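Local coordinates for protein fatty acid amide hydrolase (Candida albicans, PDB 6KVR) that probably hydrolyses monocarboxylic acid amides, fatty acid amides among them, to the carboxylate and ammonium, as a member of the amidase signature family, at residues Phe8-Leu14 and Leu423-Ala429; Gln160-Lys164 and Val185-Ile189; Ser496-Gly500 and Ile562-Val568; Leu68-Leu74 and His109-Leu113. All blocks are in the same frame, centred on the assembly; numbering follows the deposited sequence.

Contact 1. Residues Phe8-Leu14 and Leu423-Ala429; sequences FLNKDPL and LNYGEGA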
loop_
_atom_site.group_PDB
_atom_site.type_symbol
_atom_site.label_atom_id
_atom_site.label_comp_id
_atom_site.label_asym_id
_atom_site.label_seq_id
_atom_site.Cartn_x
_atom_site.Cartn_y
_atom_site.Cartn_z
ATOM N N PHE A 8 -32.432 11.330 6.801
ATOM C CA PHE A 8 -31.119 10.723 7.022
ATOM C C PHE A 8 -30.148 11.638 7.753
ATOM O O PHE A 8 -29.097 11.156 8.193
ATOM C CB PHE A 8 -30.466 10.326 5.698
ATOM C CG PHE A 8 -31.154 9.200 4.992
ATOM C CD1 PHE A 8 -32.251 9.442 4.182
ATOM C CD2 PHE A 8 -30.692 7.901 5.124
ATOM C CE1 PHE A 8 -32.881 8.409 3.524
ATOM C CE2 PHE A 8 -31.319 6.868 4.466
ATOM C CZ PHE A 8 -32.427 7.125 3.675
ATOM N N LEU A 9 -30.464 12.926 7.892
ATOM C CA LEU A 9 -29.510 13.930 8.376
ATOM C C LEU A 9 -29.455 13.988 9.896
ATOM O O LEU A 9 -29.594 15.052 10.497
ATOM C CB LEU A 9 -29.858 15.295 7.793
ATOM C CG LEU A 9 -30.127 15.333 6.282
ATOM C CD1 LEU A 9 -30.475 16.743 5.837
ATOM C CD2 LEU A 9 -28.941 14.794 5.499
ATOM N N ASN A 10 -29.214 12.850 10.543
ATOM C CA ASN A 10 -29.252 12.777 11.999
ATOM C C ASN A 10 -27.911 12.357 12.592
ATOM O O ASN A 10 -27.862 11.892 13.732
ATOM C CB ASN A 10 -30.348 11.812 12.450
ATOM C CG ASN A 10 -29.997 10.361 12.148
ATOM O OD1 ASN A 10 -29.454 10.045 11.076
ATOM N ND2 ASN A 10 -30.304 9.468 13.087
ATOM N N LYS A 11 -26.822 12.498 11.840
ATOM C CA LYS A 11 -25.508 12.101 12.322
ATOM C C LYS A 11 -24.564 13.278 12.507
ATOM O O LYS A 11 -23.614 13.170 13.287
ATOM C CB LYS A 11 -24.867 11.081 11.358
ATOM C CG LYS A 11 -25.695 9.809 11.124
ATOM C CD LYS A 11 -25.908 9.034 12.426
ATOM C CE LYS A 11 -26.227 7.566 12.175
ATOM N NZ LYS A 11 -26.998 7.400 10.902
ATOM N N ASP A 12 -24.796 14.387 11.807
ATOM C CA ASP A 12 -23.988 15.595 11.952
ATOM C C ASP A 12 -24.986 16.743 12.033
ATOM O O ASP A 12 -25.788 16.931 11.093
ATOM C CB ASP A 12 -23.009 15.748 10.778
ATOM C CG ASP A 12 -22.048 16.948 10.929
ATOM O OD1 ASP A 12 -20.888 16.852 10.426
ATOM O OD2 ASP A 12 -22.434 17.976 11.543
ATOM N N PRO A 13 -25.002 17.516 13.120
ATOM C CA PRO A 13 -26.000 18.590 13.233
ATOM C C PRO A 13 -25.778 19.727 12.250
ATOM O O PRO A 13 -26.727 20.472 11.971
ATOM C CB PRO A 13 -25.859 19.056 14.691
ATOM C CG PRO A 13 -24.470 18.650 15.108
ATOM C CD PRO A 13 -24.155 17.398 14.325
ATOM N N LEU A 14 -24.567 19.877 11.706
ATOM C CA LEU A 14 -24.297 20.854 10.647
ATOM C C LEU A 14 -24.488 22.297 11.131
ATOM O O LEU A 14 -24.947 23.165 10.386
ATOM C CB LEU A 14 -25.169 20.585 9.416
ATOM C CG LEU A 14 -25.142 19.207 8.741
ATOM C CD1 LEU A 14 -26.235 19.158 7.698
ATOM C CD2 LEU A 14 -23.782 18.910 8.103
ATOM N N LEU A 423 -22.092 14.515 4.487
ATOM C CA LEU A 423 -21.649 14.766 5.854
ATOM C C LEU A 423 -22.387 13.894 6.860
ATOM O O LEU A 423 -21.897 13.720 7.979
ATOM C CB LEU A 423 -21.817 16.248 6.200
ATOM C CG LEU A 423 -20.828 17.134 5.427
ATOM C CD1 LEU A 423 -21.083 18.626 5.660
ATOM C CD2 LEU A 423 -19.381 16.750 5.774
ATOM N N ASN A 424 -23.526 13.306 6.483
ATOM C CA ASN A 424 -24.258 12.411 7.377
ATOM C C ASN A 424 -24.078 10.928 7.031
ATOM O O ASN A 424 -24.813 10.085 7.564
ATOM C CB ASN A 424 -25.744 12.785 7.374
ATOM C CG ASN A 424 -26.034 13.981 8.272
ATOM O OD1 ASN A 424 -26.372 13.812 9.454
ATOM N ND2 ASN A 424 -25.867 15.193 7.729
ATOM N N TYR A 425 -23.066 10.594 6.217
ATOM C CA TYR A 425 -22.935 9.252 5.636
ATOM C C TYR A 425 -22.777 8.137 6.668
ATOM O O TYR A 425 -23.456 7.101 6.582
ATOM C CB TYR A 425 -21.752 9.212 4.683
ATOM C CG TYR A 425 -22.228 9.166 3.277
ATOM C CD1 TYR A 425 -23.523 8.754 2.998
ATOM C CD2 TYR A 425 -21.404 9.546 2.226
ATOM C CE1 TYR A 425 -23.993 8.705 1.705
ATOM C CE2 TYR A 425 -21.869 9.515 0.926
ATOM C CZ TYR A 425 -23.170 9.098 0.673
ATOM O OH TYR A 425 -23.638 9.050 -0.624
ATOM N N GLY A 426 -21.822 8.251 7.568
ATOM C CA GLY A 426 -21.552 7.045 8.355
ATOM C C GLY A 426 -22.111 7.241 9.752
ATOM O O GLY A 426 -23.328 7.165 9.965
ATOM N N GLU A 427 -21.239 7.557 10.704
ATOM C CA GLU A 427 -21.666 8.138 11.966
ATOM C C GLU A 427 -21.443 9.651 11.992
ATOM O O GLU A 427 -21.321 10.242 13.070
ATOM C CB GLU A 427 -20.960 7.445 13.137
ATOM C CG GLU A 427 -21.208 5.920 13.189
ATOM C CD GLU A 427 -20.694 5.262 14.471
ATOM O OE1 GLU A 427 -21.152 5.643 15.568
ATOM O OE2 GLU A 427 -19.845 4.344 14.388
ATOM N N GLY A 428 -21.380 10.286 10.817
ATOM C CA GLY A 428 -21.262 11.727 10.693
ATOM C C GLY A 428 -20.194 12.373 11.556
ATOM O O GLY A 428 -18.997 12.118 11.379
ATOM N N ALA A 429 -20.617 13.214 12.504
ATOM C CA ALA A 429 -19.664 13.987 13.287
ATOM C C ALA A 429 -19.042 13.201 14.436
ATOM O O ALA A 429 -18.301 13.790 15.231
ATOM C CB ALA A 429 -20.330 15.253 13.838
HETATM O O HOH W 1 -27.875 8.789 8.189
HETATM O O HOH W 2 -25.396 6.975 8.178
#

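Contact 2. Residues Gln160-Lys164 and Val185-Ile189; sequences QMNYK and VTTSI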
loop_
_atom_site.group_PDB
_atom_site.type_symbol
_atom_site.label_atom_id
_atom_site.label_comp_id
_atom_site.label_asym_id
_atom_site.label_seq_id
_atom_site.Cartn_x
_atom_site.Cartn_y
_atom_site.Cartn_z
ATOM N N GLN A 160 -9.212 20.211 -8.858
ATOM C CA GLN A 160 -8.579 20.054 -7.546
ATOM C C GLN A 160 -7.087 19.711 -7.621
ATOM O O GLN A 160 -6.391 19.836 -6.607
ATOM C CB GLN A 160 -9.334 18.996 -6.723
ATOM C CG GLN A 160 -9.305 17.585 -7.328
ATOM C CD GLN A 160 -8.286 16.708 -6.653
ATOM O OE1 GLN A 160 -7.938 16.930 -5.484
ATOM N NE2 GLN A 160 -7.811 15.686 -7.365
HETATM N N MSE A 161 -6.574 19.305 -8.776
HETATM C CA MSE A 161 -5.142 19.034 -8.896
HETATM C C MSE A 161 -4.343 20.323 -8.995
HETATM O O MSE A 161 -4.695 21.211 -9.772
HETATM C CB MSE A 161 -4.844 18.158 -10.117
HETATM C CG MSE A 161 -5.486 16.794 -10.067
HETATM SE SE MSE A 161 -5.112 15.719 -11.674
HETATM C CE MSE A 161 -6.227 16.722 -12.884
ATOM N N ASN A 162 -3.265 20.409 -8.219
ATOM C CA ASN A 162 -2.375 21.567 -8.279
ATOM C C ASN A 162 -2.012 21.887 -9.720
ATOM O O ASN A 162 -1.521 21.025 -10.455
ATOM C CB ASN A 162 -1.076 21.311 -7.492
ATOM C CG ASN A 162 -1.238 21.500 -6.000
ATOM O OD1 ASN A 162 -2.277 21.970 -5.535
ATOM N ND2 ASN A 162 -0.200 21.148 -5.239
ATOM N N TYR A 163 -2.247 23.127 -10.114
ATOM C CA TYR A 163 -1.752 23.655 -11.374
ATOM C C TYR A 163 -0.865 24.844 -11.042
ATOM O O TYR A 163 -1.293 25.758 -10.324
ATOM C CB TYR A 163 -2.898 24.079 -12.311
ATOM C CG TYR A 163 -2.462 24.262 -13.754
ATOM C CD1 TYR A 163 -1.774 25.399 -14.149
ATOM C CD2 TYR A 163 -2.733 23.287 -14.718
ATOM C CE1 TYR A 163 -1.379 25.572 -15.459
ATOM C CE2 TYR A 163 -2.333 23.446 -16.035
ATOM C CZ TYR A 163 -1.661 24.599 -16.397
ATOM O OH TYR A 163 -1.247 24.776 -17.692
ATOM N N LYS A 164 0.356 24.834 -11.577
ATOM C CA LYS A 164 1.351 25.842 -11.232
ATOM C C LYS A 164 0.830 27.250 -11.495
ATOM O O LYS A 164 0.355 27.560 -12.590
ATOM C CB LYS A 164 2.627 25.595 -12.026
ATOM C CG LYS A 164 3.509 26.805 -12.177
ATOM C CD LYS A 164 4.814 26.436 -12.858
ATOM C CE LYS A 164 5.728 27.655 -12.949
ATOM N NZ LYS A 164 7.163 27.277 -13.088
ATOM N N VAL A 185 1.960 16.022 -9.041
ATOM C CA VAL A 185 2.815 15.020 -9.678
ATOM C C VAL A 185 2.223 14.581 -11.015
ATOM O O VAL A 185 2.924 14.514 -12.031
ATOM C CB VAL A 185 3.050 13.819 -8.748
ATOM C CG1 VAL A 185 3.809 12.749 -9.484
ATOM C CG2 VAL A 185 3.837 14.251 -7.506
ATOM N N THR A 186 0.928 14.275 -11.039
ATOM C CA THR A 186 0.352 13.727 -12.259
ATOM C C THR A 186 0.368 14.759 -13.390
ATOM O O THR A 186 0.721 14.438 -14.531
ATOM C CB THR A 186 -1.060 13.206 -11.975
ATOM O OG1 THR A 186 -0.952 11.925 -11.354
ATOM C CG2 THR A 186 -1.877 13.053 -13.279
ATOM N N THR A 187 0.035 16.012 -13.090
ATOM C CA THR A 187 0.039 17.019 -14.144
ATOM C C THR A 187 1.447 17.260 -14.684
ATOM O O THR A 187 1.630 17.415 -15.901
ATOM C CB THR A 187 -0.582 18.317 -13.631
ATOM O OG1 THR A 187 -1.965 18.092 -13.354
ATOM C CG2 THR A 187 -0.453 19.420 -14.665
ATOM N N SER A 188 2.461 17.300 -13.818
ATOM C CA SER A 188 3.782 17.577 -14.364
ATOM C C SER A 188 4.328 16.382 -15.119
ATOM O O SER A 188 5.121 16.561 -16.041
ATOM C CB SER A 188 4.761 18.045 -13.280
ATOM O OG SER A 188 5.105 17.027 -12.398
ATOM N N ILE A 189 3.874 15.173 -14.811
ATOM C CA ILE A 189 4.241 14.058 -15.673
ATOM C C ILE A 189 3.588 14.206 -17.045
ATOM O O ILE A 189 4.220 13.940 -18.074
ATOM C CB ILE A 189 3.874 12.723 -15.007
ATOM C CG1 ILE A 189 4.863 12.398 -13.883
ATOM C CG2 ILE A 189 3.824 11.581 -16.051
ATOM C CD1 ILE A 189 4.456 11.177 -13.091
HETATM O O HOH W 3 -3.343 20.362 -12.712
#

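Contact 3. Residues Ser496-Gly500 and Ile562-Val568; sequences SFQTG and IVDLLGV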
loop_
_atom_site.group_PDB
_atom_site.type_symbol
_atom_site.label_atom_id
_atom_site.label_comp_id
_atom_site.label_asym_id
_atom_site.label_seq_id
_atom_site.Cartn_x
_atom_site.Cartn_y
_atom_site.Cartn_z
ATOM N N SER A 496 -15.144 1.525 -16.313
ATOM C CA SER A 496 -16.495 1.948 -16.670
ATOM C C SER A 496 -16.526 2.157 -18.182
ATOM O O SER A 496 -15.750 2.962 -18.712
ATOM C CB SER A 496 -16.880 3.225 -15.924
ATOM O OG SER A 496 -18.206 3.624 -16.230
ATOM N N PHE A 497 -17.393 1.415 -18.879
ATOM C CA PHE A 497 -17.407 1.418 -20.341
ATOM C C PHE A 497 -18.826 1.569 -20.884
ATOM O O PHE A 497 -19.770 0.983 -20.344
ATOM C CB PHE A 497 -16.754 0.126 -20.905
ATOM C CG PHE A 497 -17.593 -1.127 -20.731
ATOM C CD1 PHE A 497 -17.500 -1.896 -19.574
ATOM C CD2 PHE A 497 -18.456 -1.547 -21.738
ATOM C CE1 PHE A 497 -18.259 -3.051 -19.420
ATOM C CE2 PHE A 497 -19.223 -2.691 -21.594
ATOM C CZ PHE A 497 -19.121 -3.451 -20.435
ATOM N N GLN A 498 -18.972 2.355 -21.959
ATOM C CA GLN A 498 -20.263 2.483 -22.638
ATOM C C GLN A 498 -20.664 1.176 -23.317
ATOM O O GLN A 498 -19.840 0.503 -23.946
ATOM C CB GLN A 498 -20.221 3.598 -23.679
ATOM C CG GLN A 498 -20.231 4.986 -23.085
ATOM C CD GLN A 498 -21.360 5.181 -22.094
ATOM O OE1 GLN A 498 -22.511 4.828 -22.363
ATOM N NE2 GLN A 498 -21.038 5.750 -20.933
ATOM N N THR A 499 -21.939 0.818 -23.193
ATOM C CA THR A 499 -22.471 -0.372 -23.843
ATOM C C THR A 499 -22.967 -0.117 -25.265
ATOM O O THR A 499 -23.179 -1.082 -26.005
ATOM C CB THR A 499 -23.627 -0.955 -23.024
ATOM O OG1 THR A 499 -24.710 -0.019 -23.008
ATOM C CG2 THR A 499 -23.186 -1.217 -21.610
ATOM N N GLY A 500 -23.134 1.143 -25.672
ATOM C CA GLY A 500 -23.801 1.471 -26.918
ATOM C C GLY A 500 -25.311 1.483 -26.825
ATOM O O GLY A 500 -25.983 1.716 -27.840
ATOM N N ILE A 562 -14.498 -6.371 -25.438
ATOM C CA ILE A 562 -15.939 -6.282 -25.195
ATOM C C ILE A 562 -16.544 -5.122 -25.975
ATOM O O ILE A 562 -17.631 -5.244 -26.551
ATOM C CB ILE A 562 -16.225 -6.160 -23.685
ATOM C CG1 ILE A 562 -15.900 -7.469 -22.965
ATOM C CG2 ILE A 562 -17.673 -5.773 -23.445
ATOM C CD1 ILE A 562 -16.290 -7.481 -21.498
ATOM N N VAL A 563 -15.861 -3.978 -25.993
ATOM C CA VAL A 563 -16.352 -2.821 -26.733
ATOM C C VAL A 563 -16.372 -3.116 -28.228
ATOM O O VAL A 563 -17.237 -2.614 -28.965
ATOM C CB VAL A 563 -15.484 -1.592 -26.398
ATOM C CG1 VAL A 563 -15.635 -0.505 -27.443
ATOM C CG2 VAL A 563 -15.820 -1.055 -24.998
ATOM N N ASP A 564 -15.437 -3.944 -28.701
ATOM C CA ASP A 564 -15.451 -4.330 -30.107
ATOM C C ASP A 564 -16.561 -5.336 -30.383
ATOM O O ASP A 564 -17.279 -5.211 -31.379
ATOM C CB ASP A 564 -14.084 -4.877 -30.514
ATOM C CG ASP A 564 -13.038 -3.774 -30.661
ATOM O OD1 ASP A 564 -13.395 -2.583 -30.476
ATOM O OD2 ASP A 564 -11.858 -4.090 -30.945
ATOM N N LEU A 565 -16.744 -6.315 -29.494
ATOM C CA LEU A 565 -17.887 -7.214 -29.609
ATOM C C LEU A 565 -19.203 -6.445 -29.694
ATOM O O LEU A 565 -20.108 -6.830 -30.446
ATOM C CB LEU A 565 -17.918 -8.170 -28.425
ATOM C CG LEU A 565 -19.228 -8.957 -28.324
ATOM C CD1 LEU A 565 -19.254 -10.125 -29.333
ATOM C CD2 LEU A 565 -19.504 -9.419 -26.900
ATOM N N LEU A 566 -19.326 -5.348 -28.940
ATOM C CA LEU A 566 -20.575 -4.600 -28.872
ATOM C C LEU A 566 -20.713 -3.543 -29.957
ATOM O O LEU A 566 -21.758 -2.894 -30.034
ATOM C CB LEU A 566 -20.718 -3.923 -27.503
ATOM C CG LEU A 566 -20.956 -4.841 -26.304
ATOM C CD1 LEU A 566 -20.826 -4.082 -24.980
ATOM C CD2 LEU A 566 -22.313 -5.495 -26.413
ATOM N N GLY A 567 -19.687 -3.324 -30.768
ATOM C CA GLY A 567 -19.762 -2.308 -31.796
ATOM C C GLY A 567 -19.768 -0.883 -31.285
ATOM O O GLY A 567 -20.297 0.005 -31.963
ATOM N N VAL A 568 -19.177 -0.628 -30.121
ATOM C CA VAL A 568 -19.212 0.710 -29.542
ATOM C C VAL A 568 -18.151 1.582 -30.210
ATOM O O VAL A 568 -16.952 1.297 -30.122
ATOM C CB VAL A 568 -19.013 0.656 -28.019
ATOM C CG1 VAL A 568 -18.909 2.067 -27.452
ATOM C CG2 VAL A 568 -20.164 -0.120 -27.363
HETATM O O HOH W 4 -24.310 -2.323 -28.441
#

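Contact 4. Residues Leu68-Leu74 and His109-Leu113; sequences LYSQKLL and HRATL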
loop_
_atom_site.group_PDB
_atom_site.type_symbol
_atom_site.label_atom_id
_atom_site.label_comp_id
_atom_site.label_asym_id
_atom_site.label_seq_id
_atom_site.Cartn_x
_atom_site.Cartn_y
_atom_site.Cartn_z
ATOM N N LEU A 68 -24.687 19.172 -31.917
ATOM C CA LEU A 68 -23.358 19.482 -32.431
ATOM C C LEU A 68 -23.171 18.929 -33.840
ATOM O O LEU A 68 -22.663 19.616 -34.737
ATOM C CB LEU A 68 -22.301 18.901 -31.491
ATOM C CG LEU A 68 -20.914 18.669 -32.087
ATOM C CD1 LEU A 68 -20.219 19.998 -32.378
ATOM C CD2 LEU A 68 -20.079 17.775 -31.166
ATOM N N TYR A 69 -23.584 17.678 -34.045
ATOM C CA TYR A 69 -23.410 17.037 -35.336
ATOM C C TYR A 69 -24.459 17.504 -36.343
ATOM O O TYR A 69 -24.127 17.790 -37.497
ATOM C CB TYR A 69 -23.460 15.527 -35.147
ATOM C CG TYR A 69 -22.197 14.970 -34.534
ATOM C CD1 TYR A 69 -21.093 14.681 -35.325
ATOM C CD2 TYR A 69 -22.101 14.740 -33.167
ATOM C CE1 TYR A 69 -19.938 14.170 -34.778
ATOM C CE2 TYR A 69 -20.947 14.217 -32.611
ATOM C CZ TYR A 69 -19.869 13.940 -33.419
ATOM O OH TYR A 69 -18.701 13.430 -32.884
ATOM N N SER A 70 -25.719 17.619 -35.913
ATOM C CA SER A 70 -26.802 17.943 -36.836
ATOM C C SER A 70 -26.722 19.382 -37.333
ATOM O O SER A 70 -27.114 19.663 -38.469
ATOM C CB SER A 70 -28.152 17.691 -36.165
ATOM O OG SER A 70 -28.428 18.692 -35.198
ATOM N N GLN A 71 -26.248 20.304 -36.508
ATOM C CA GLN A 71 -26.056 21.682 -36.933
ATOM C C GLN A 71 -24.654 21.945 -37.451
ATOM O O GLN A 71 -24.353 23.091 -37.805
ATOM C CB GLN A 71 -26.361 22.645 -35.787
ATOM C CG GLN A 71 -27.838 22.869 -35.603
ATOM C CD GLN A 71 -28.390 23.914 -36.551
ATOM O OE1 GLN A 71 -28.327 25.121 -36.277
ATOM N NE2 GLN A 71 -28.900 23.462 -37.690
ATOM N N LYS A 72 -23.798 20.919 -37.478
ATOM C CA LYS A 72 -22.425 21.012 -37.967
ATOM C C LYS A 72 -21.713 22.236 -37.388
ATOM O O LYS A 72 -21.297 23.146 -38.110
ATOM C CB LYS A 72 -22.401 21.032 -39.503
ATOM C CG LYS A 72 -23.014 19.789 -40.157
ATOM C CD LYS A 72 -23.283 19.994 -41.650
ATOM C CE LYS A 72 -23.044 18.711 -42.440
ATOM N NZ LYS A 72 -22.040 18.874 -43.543
ATOM N N LEU A 73 -21.572 22.250 -36.054
ATOM C CA LEU A 73 -21.015 23.436 -35.408
ATOM C C LEU A 73 -19.515 23.576 -35.637
ATOM O O LEU A 73 -18.992 24.687 -35.541
ATOM C CB LEU A 73 -21.315 23.420 -33.909
ATOM C CG LEU A 73 -22.782 23.321 -33.482
ATOM C CD1 LEU A 73 -22.880 23.412 -31.951
ATOM C CD2 LEU A 73 -23.644 24.392 -34.162
ATOM N N LEU A 74 -18.815 22.485 -35.908
ATOM C CA LEU A 74 -17.420 22.513 -36.315
ATOM C C LEU A 74 -17.326 22.268 -37.820
ATOM O O LEU A 74 -18.242 21.713 -38.437
ATOM C CB LEU A 74 -16.604 21.450 -35.566
ATOM C CG LEU A 74 -16.740 21.382 -34.037
ATOM C CD1 LEU A 74 -16.202 20.056 -33.534
ATOM C CD2 LEU A 74 -16.048 22.558 -33.328
ATOM N N HIS A 109 -11.981 24.792 -29.742
ATOM C CA HIS A 109 -13.316 25.129 -30.221
ATOM C C HIS A 109 -14.360 24.187 -29.626
ATOM O O HIS A 109 -15.358 24.631 -29.049
ATOM C CB HIS A 109 -13.324 25.065 -31.757
ATOM C CG HIS A 109 -14.536 25.670 -32.400
ATOM N ND1 HIS A 109 -14.619 25.887 -33.761
ATOM C CD2 HIS A 109 -15.715 26.091 -31.879
ATOM C CE1 HIS A 109 -15.793 26.423 -34.047
ATOM N NE2 HIS A 109 -16.475 26.561 -32.923
ATOM N N ARG A 110 -14.131 22.872 -29.734
ATOM C CA ARG A 110 -15.125 21.921 -29.248
ATOM C C ARG A 110 -15.310 22.022 -27.733
ATOM O O ARG A 110 -16.424 21.804 -27.236
ATOM C CB ARG A 110 -14.741 20.498 -29.667
ATOM C CG ARG A 110 -15.906 19.497 -29.633
ATOM C CD ARG A 110 -15.643 18.243 -30.485
ATOM N NE ARG A 110 -16.590 17.170 -30.185
ATOM C CZ ARG A 110 -16.784 16.089 -30.934
ATOM N NH1 ARG A 110 -16.126 15.899 -32.068
ATOM N NH2 ARG A 110 -17.670 15.177 -30.543
ATOM N N ALA A 111 -14.251 22.393 -26.992
ATOM C CA ALA A 111 -14.367 22.524 -25.539
ATOM C C ALA A 111 -15.159 23.766 -25.156
ATOM O O ALA A 111 -15.897 23.753 -24.162
ATOM C CB ALA A 111 -12.977 22.548 -24.891
ATOM N N THR A 112 -15.024 24.854 -25.924
ATOM C CA THR A 112 -15.818 26.052 -25.636
ATOM C C THR A 112 -17.301 25.781 -25.852
ATOM O O THR A 112 -18.146 26.209 -25.052
ATOM C CB THR A 112 -15.360 27.224 -26.513
ATOM O OG1 THR A 112 -13.945 27.403 -26.377
ATOM C CG2 THR A 112 -16.052 28.508 -26.100
ATOM N N LEU A 113 -17.634 25.066 -26.931
ATOM C CA LEU A 113 -19.011 24.627 -27.130
ATOM C C LEU A 113 -19.476 23.757 -25.964
ATOM O O LEU A 113 -20.551 23.989 -25.395
ATOM C CB LEU A 113 -19.133 23.893 -28.470
ATOM C CG LEU A 113 -18.927 24.839 -29.667
ATOM C CD1 LEU A 113 -18.683 24.063 -30.960
ATOM C CD2 LEU A 113 -20.078 25.846 -29.820
#

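Contact 1. Residues Phe8-Leu14 and Leu423-Ala429
Lys11 and Gly428 bring their backbones to 4.6 Å, CA to CA, and Asp12 and Ala429 follow at 4.8 Å; neither run of chain is a regular strand there. One main-chain bond joins them, from Ala429 N to Lys11 O (3.1 Å, N-H...O 168°). Gly428, at positive phi and lacking a side chain, lies where Lys11 O and Asp12 N come close. The main side-chain anchor is Asn424. Its OD1 accepts two consecutive backbone amides, Lys11 N at 2.8 Å in the plane of the carbonyl and Asp12 N at 2.9 Å from above that plane, while its ND2 is held by Lys420 O; with both ends engaged, the rotation of the amide is fixed. Leu9 crosses this side chain at about a right angle. Asp12, with CG anti to its backbone N (chi1 -175°), lays its carboxylate against Ala429 CB. OD2 accepts Leu14 N at 2.9 Å, which makes an Asx turn, and OD1 goes to Tyr17 and Asn401. Beyond that turn Leu14 CD2 packs on Leu423 CD1 at 3.7 Å. Lys11 bends over Gly426, and its NZ reaches a water, 3.2 Å away, that also meets the carbonyls of Tyr425 and Gly426. The contact thus fastens the N-terminal loop ahead of helix 20-40 to the linker between helices 417-423 and 434-457, with Phe8 edge-to-face on Trp421 of the former helix.

Contact 2. Residues Gln160-Lys164 and Val185-Ile189
Thr186 and Thr187, in the first turn of helix 185-192, face the loop 160-164 in a sparse contact that buries 159 Å² and has no direct hydrogen bond across it. Thr186 comes first: its methyl CG2 lies 4.5 Å from SE of Met161, a selenomethionine, while its hydroxyl turns to Tyr313 OH and Ser278 O. Thr187 carries most of the rest. Its CB points at the loop, and with OG1 beside the backbone N (chi1 -66°) the hydroxyl and the methyl part to serve different neighbours. OG1 is 2.7 Å from a water that also lies 3.0 Å from Asn162 O, within hydrogen-bonding distance; the direct gap from Thr187 OG1 to Asn162 O is 4.1 Å, too wide for a bond, so the water bridges it. The loop follows strand 155-158 of the central mixed sheet, and the predicted charge-relay lysine of the amidase signature fold, Lys158, ends that strand, its side chain about 4 Å from that of Met161. CG2 of Thr187 meets Tyr163 CD2 at 4.5 Å, obliquely to the ring, which is otherwise set edge-to-face with His183 and Phe125. Both the Thr187 and the Tyr163 side chains also touch Leu157 of the strand.

Contact 3. Residues Ser496-Gly500 and Ile562-Val568
The ring of Phe497 meets three aliphatic side chains of the other segment: Leu566 CD1 at its edge, near the ring plane, and Ile562 CG2 and Val563 CG2 at oblique angles. This is helix-on-sheet packing, in which the last turns of helix 552-565 lie against strand 494-499 of the mixed amidase sheet. CE2 of Phe497 is the atom most used, 3.9 Å from Ile562 CG2 and 4.0 Å from Leu566 CD1; both aliphatic side chains cross the aromatic one at about a right angle. The ring gets there because CG of Phe497 sits between the backbone N and the carbonyl carbon (chi1 72°), with CB already directed at the helix. Leu543 of the adjoining strand 540-546 and His268 of strand 268-271 also touch Phe497, whereas Val366 of helix 357-372 touches both Thr499 and Leu566. Past the ring the helix closes in a Schellman motif: Gly567 has positive phi, and Val568 N and Gly567 N bond back to Val563 O and Asp564 O. That turn brings Val568 over the strand's end, its CA 5.3 Å from the CA of Gly500. CG2 of Val568 rests on the backbone, 3.5 Å from Gln498 O and 3.4 Å from Thr499 O. One water joins the two segments, donating to Thr499 O at 3.0 Å and to Leu566 O at 3.1 Å.

Contact 4. Residues Leu68-Leu74 and His109-Leu113
The C-terminal end of helix 64-70, with its Schellman motif, packs against the middle of helix 100-118, and Leu74 and Arg110 have the largest shares of the 344 Å² buried, together nearly half. Leu74 divides its two methyls. CD2 stands over the face of the His109 imidazole, 3.6 Å from the ring centroid and 13° off the normal, a CH-pi contact, and also reaches Leu113 CD1 at 3.8 Å; CD1 meets Arg110 CD at 3.6 Å, where the two side chains cross at about a right angle. The imidazole is set by its second partners: Glu78 OE2 is hydrogen-bonded to its ND1, and Tyr46 stacks on the ring. Lys72, the first residue after the helix to leave helical angles, has positive phi, and Leu73 N bonds back to Leu68 O, a turn that swings Leu73 and Leu74 round to the other helix; CB of Leu73 lies 4.0 Å from Leu113 CD1. Arg110 leaves its backbone with CG anti to N (chi1 -161°) and runs extended, which carries the guanidinium past Leu74 to Leu68 and Tyr69. CD2 of Leu68 covers one face of that group, offset toward the rim, 3.6 Å from Arg110 NH2. At its edge, Arg110 NH2 donates to Tyr69 OH at 3.1 Å, tilted 20° out of the guanidinium plane, the phenol ring standing nearly perpendicular to it. Tyr243 O takes the NE proton, and Asp83 uses OD1 for a salt bridge to Arg110 NH1 and OD2 for a hydrogen bond with Tyr69 OH.

How the contacts relate
None of the four contacts touches another: their nearest atoms are at least about 12 Å apart, the minimum falling between contacts 3 and 4. Contact 1 spans the longest run of sequence, with contacts 2 and 4 both falling between its segments, and lies across the chain's centre from contacts 3 and 4, whose centres are about 39 and 44 Å from its own. Contact 2 adjoins the predicted charge-relay Lys158, which is close in sequence too, and Met161 comes within about 9 Å of Leu207, a predicted substrate-binding residue, side chain to side chain. Leu423 of contact 1 approaches Leu207 to about 11 Å. Contacts 3 and 4 lie away from these sites.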